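Local coordinates for 2,4-dihydroxyhept-2-ene-1,7-dioic acid aldolase (Kordia algicida OT-1, PDB 6BDE), which probably serves as a heme nitric oxide/oxygen (H-NOX) sensor in nitric oxide signalling, holding an iron protoporphyrin IX, at residues H102-V107 against A114-F119. The protein carries 1 engineered substitution. Residues are numbered along the deposited sequence; the frame is centred on the assembly and turned at random.
Sequences HIHVEV and AELPTF. With HEM (protoporphyrin IX containing Fe), chain B.
The proximal side of the heme pocket of this H-NOX domain is built where His104, on helix 99-110, meets Leu116 and Pro117 of the loop that leads into strand 118-121. His104 is the axial ligand, and its NE2 lies 2.0 Å from the heme iron. CG of His104 stands beside the backbone N and anti to the carbonyl carbon (chi1 -82°), which carries the ring down from the helix to the metal. Leu116 covers one face of that ring. Leu116 CD2 sits over the centre of the His104 ring as a CH-pi contact, 4.1 Å from the centroid and 9° off the normal. Leu116 CD1 packs 3.9 Å from His104 CB. Leu116 CD2 also lies 4.0 Å from Val107 CG1. The same methyl meets the porphyrin near C1A of HEM, so it touches His104, Val107 and the heme. Pro117 CD comes obliquely to CE1 of the imidazole. A water in the ring plane accepts from His104 ND1 at 2.8 Å and donates to Pro117 O, tying the ligand to the loop backbone.

The same loop grips the heme directly. Glu115 N donates a nearly straight bond (172°) to propionate atom O1A of HEM, while Glu115 OE2 forms a salt bridge with Arg44. Farther along, Phe119 CZ lies 3.4 Å from vinyl carbon CBC of HEM, and its ring also meets Tyr133. With an alanine here, a gap is likely to open beside that vinyl group, and Tyr133 would lose one aromatic neighbour.

Coordination, the covered face and the water bridge together probably restrict rotation of the imidazole. The acceptor at ND1 would probably make the ring a somewhat stronger donor to iron.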
# COMPACT_ATOMS: atom_id res chain seq x y z
N HIS A 102 11.85 3.63 -10.90
CA HIS A 102 11.76 5.08 -10.81
C HIS A 102 11.13 5.54 -9.50
O HIS A 102 11.76 6.25 -8.72
CB HIS A 102 10.97 5.66 -11.98
CG HIS A 102 10.81 7.15 -11.91
ND1 HIS A 102 9.60 7.78 -12.14
CD2 HIS A 102 11.69 8.13 -11.61
CE1 HIS A 102 9.76 9.08 -12.00
NE2 HIS A 102 11.01 9.32 -11.68
N ILE A 103 9.87 5.15 -9.27
CA ILE A 103 9.11 5.70 -8.14
C ILE A 103 9.82 5.39 -6.82
O ILE A 103 10.16 6.29 -6.06
CB ILE A 103 7.67 5.17 -8.15
CG1 ILE A 103 6.89 5.78 -9.31
CG2 ILE A 103 6.99 5.47 -6.83
CD1 ILE A 103 5.55 5.11 -9.56
N HIS A 104 10.04 4.10 -6.55
CA HIS A 104 10.68 3.73 -5.29
C HIS A 104 12.17 4.03 -5.27
O HIS A 104 12.78 4.00 -4.20
CB HIS A 104 10.43 2.24 -5.00
CG HIS A 104 9.09 1.98 -4.38
ND1 HIS A 104 8.57 0.71 -4.23
CD2 HIS A 104 8.16 2.82 -3.87
CE1 HIS A 104 7.38 0.78 -3.66
NE2 HIS A 104 7.11 2.06 -3.43
N VAL A 105 12.77 4.34 -6.43
CA VAL A 105 14.12 4.90 -6.42
C VAL A 105 14.10 6.31 -5.84
O VAL A 105 14.98 6.68 -5.06
CB VAL A 105 14.71 4.88 -7.85
CG1 VAL A 105 16.01 5.67 -7.89
CG2 VAL A 105 14.94 3.45 -8.31
N GLU A 106 13.09 7.10 -6.21
CA GLU A 106 12.95 8.44 -5.65
C GLU A 106 12.62 8.38 -4.17
O GLU A 106 13.06 9.24 -3.39
CB GLU A 106 11.88 9.22 -6.41
CG GLU A 106 12.25 9.55 -7.84
CD GLU A 106 13.56 10.30 -7.94
OE1 GLU A 106 13.68 11.36 -7.29
OE2 GLU A 106 14.46 9.84 -8.67
N VAL A 107 11.85 7.38 -3.75
CA VAL A 107 11.49 7.24 -2.34
C VAL A 107 12.73 6.99 -1.49
O VAL A 107 12.85 7.51 -0.37
CB VAL A 107 10.45 6.12 -2.16
CG1 VAL A 107 10.07 5.97 -0.70
CG2 VAL A 107 9.22 6.40 -3.01
N ALA A 114 14.38 3.84 4.06
CA ALA A 114 13.14 3.21 3.62
C ALA A 114 13.33 1.71 3.43
O ALA A 114 14.38 1.25 2.98
CB ALA A 114 12.64 3.84 2.32
N GLU A 115 12.30 0.95 3.79
CA GLU A 115 12.27 -0.50 3.59
C GLU A 115 11.13 -0.78 2.63
O GLU A 115 9.95 -0.75 3.01
CB GLU A 115 12.12 -1.23 4.92
CG GLU A 115 13.31 -1.03 5.85
CD GLU A 115 13.12 -1.69 7.20
OE1 GLU A 115 12.44 -2.73 7.27
OE2 GLU A 115 13.67 -1.16 8.19
N LEU A 116 11.47 -1.04 1.37
CA LEU A 116 10.52 -1.08 0.28
C LEU A 116 10.44 -2.49 -0.32
O LEU A 116 11.39 -3.26 -0.21
CB LEU A 116 10.92 -0.09 -0.82
CG LEU A 116 11.04 1.37 -0.35
CD1 LEU A 116 11.87 2.18 -1.33
CD2 LEU A 116 9.66 1.98 -0.18
N PRO A 117 9.32 -2.84 -0.94
CA PRO A 117 9.22 -4.13 -1.61
C PRO A 117 9.91 -4.08 -2.97
O PRO A 117 10.43 -3.05 -3.39
CB PRO A 117 7.71 -4.32 -1.76
CG PRO A 117 7.20 -2.93 -1.93
CD PRO A 117 8.08 -2.05 -1.07
N THR A 118 9.92 -5.22 -3.65
CA THR A 118 10.42 -5.32 -5.01
C THR A 118 9.28 -5.68 -5.95
O THR A 118 8.43 -6.52 -5.62
CB THR A 118 11.54 -6.35 -5.13
OG1 THR A 118 11.17 -7.55 -4.43
CG2 THR A 118 12.83 -5.81 -4.53
N PHE A 119 9.24 -5.03 -7.11
CA PHE A 119 8.31 -5.35 -8.17
C PHE A 119 9.11 -5.69 -9.42
O PHE A 119 9.95 -4.90 -9.86
CB PHE A 119 7.35 -4.19 -8.46
CG PHE A 119 6.25 -4.05 -7.45
CD1 PHE A 119 5.08 -4.80 -7.57
CD2 PHE A 119 6.36 -3.16 -6.39
CE1 PHE A 119 4.06 -4.67 -6.64
CE2 PHE A 119 5.34 -3.02 -5.47
CZ PHE A 119 4.19 -3.78 -5.59
CHA HEM B . 6.11 1.18 1.16
CHB HEM B . 6.39 6.16 -0.98
CHC HEM B . 3.79 4.39 -5.50
CHD HEM B . 3.28 -0.55 -3.25
C1A HEM B . 6.24 2.78 0.58
C2A HEM B . 6.64 3.61 1.66
C3A HEM B . 6.71 4.83 1.13
C4A HEM B . 6.35 4.65 -0.22
CMA HEM B . 7.10 6.13 1.82
CAA HEM B . 6.95 3.20 3.10
CBA HEM B . 8.44 2.83 3.17
CGA HEM B . 8.87 2.54 4.61
O1A HEM B . 10.09 2.42 4.88
O2A HEM B . 8.01 2.42 5.52
C1B HEM B . 5.59 5.90 -2.41
C2B HEM B . 5.16 7.12 -3.25
C3B HEM B . 4.50 6.59 -4.40
C4B HEM B . 4.55 5.10 -4.21
CMB HEM B . 5.40 8.59 -2.92
CAB HEM B . 3.88 7.34 -5.57
CBB HEM B . 4.60 8.18 -6.28
C1C HEM B . 3.51 2.80 -4.92
C2C HEM B . 2.54 2.14 -5.71
C3C HEM B . 2.42 0.92 -5.15
C4C HEM B . 3.33 0.94 -4.07
CMC HEM B . 1.80 2.68 -6.93
CAC HEM B . 1.52 -0.22 -5.59
CBC HEM B . 2.03 -1.24 -6.25
C1D HEM B . 4.08 -0.20 -1.82
C2D HEM B . 3.83 -1.31 -0.83
C3D HEM B . 4.54 -0.92 0.34
C4D HEM B . 5.20 0.44 0.00
CMD HEM B . 3.01 -2.59 -1.03
CAD HEM B . 4.63 -1.69 1.65
CBD HEM B . 6.06 -2.11 1.95
CGD HEM B . 6.27 -3.55 1.48
O1D HEM B . 5.40 -4.10 0.75
O2D HEM B . 7.30 -4.18 1.83
NA HEM B . 5.96 3.37 -0.65
NB HEM B . 5.15 4.54 -2.97
NC HEM B . 4.03 2.13 -3.81
ND HEM B . 4.86 0.99 -1.40
FE HEM B . 5.45 2.61 -2.46
O HOH W 1 9.51 -1.64 -5.52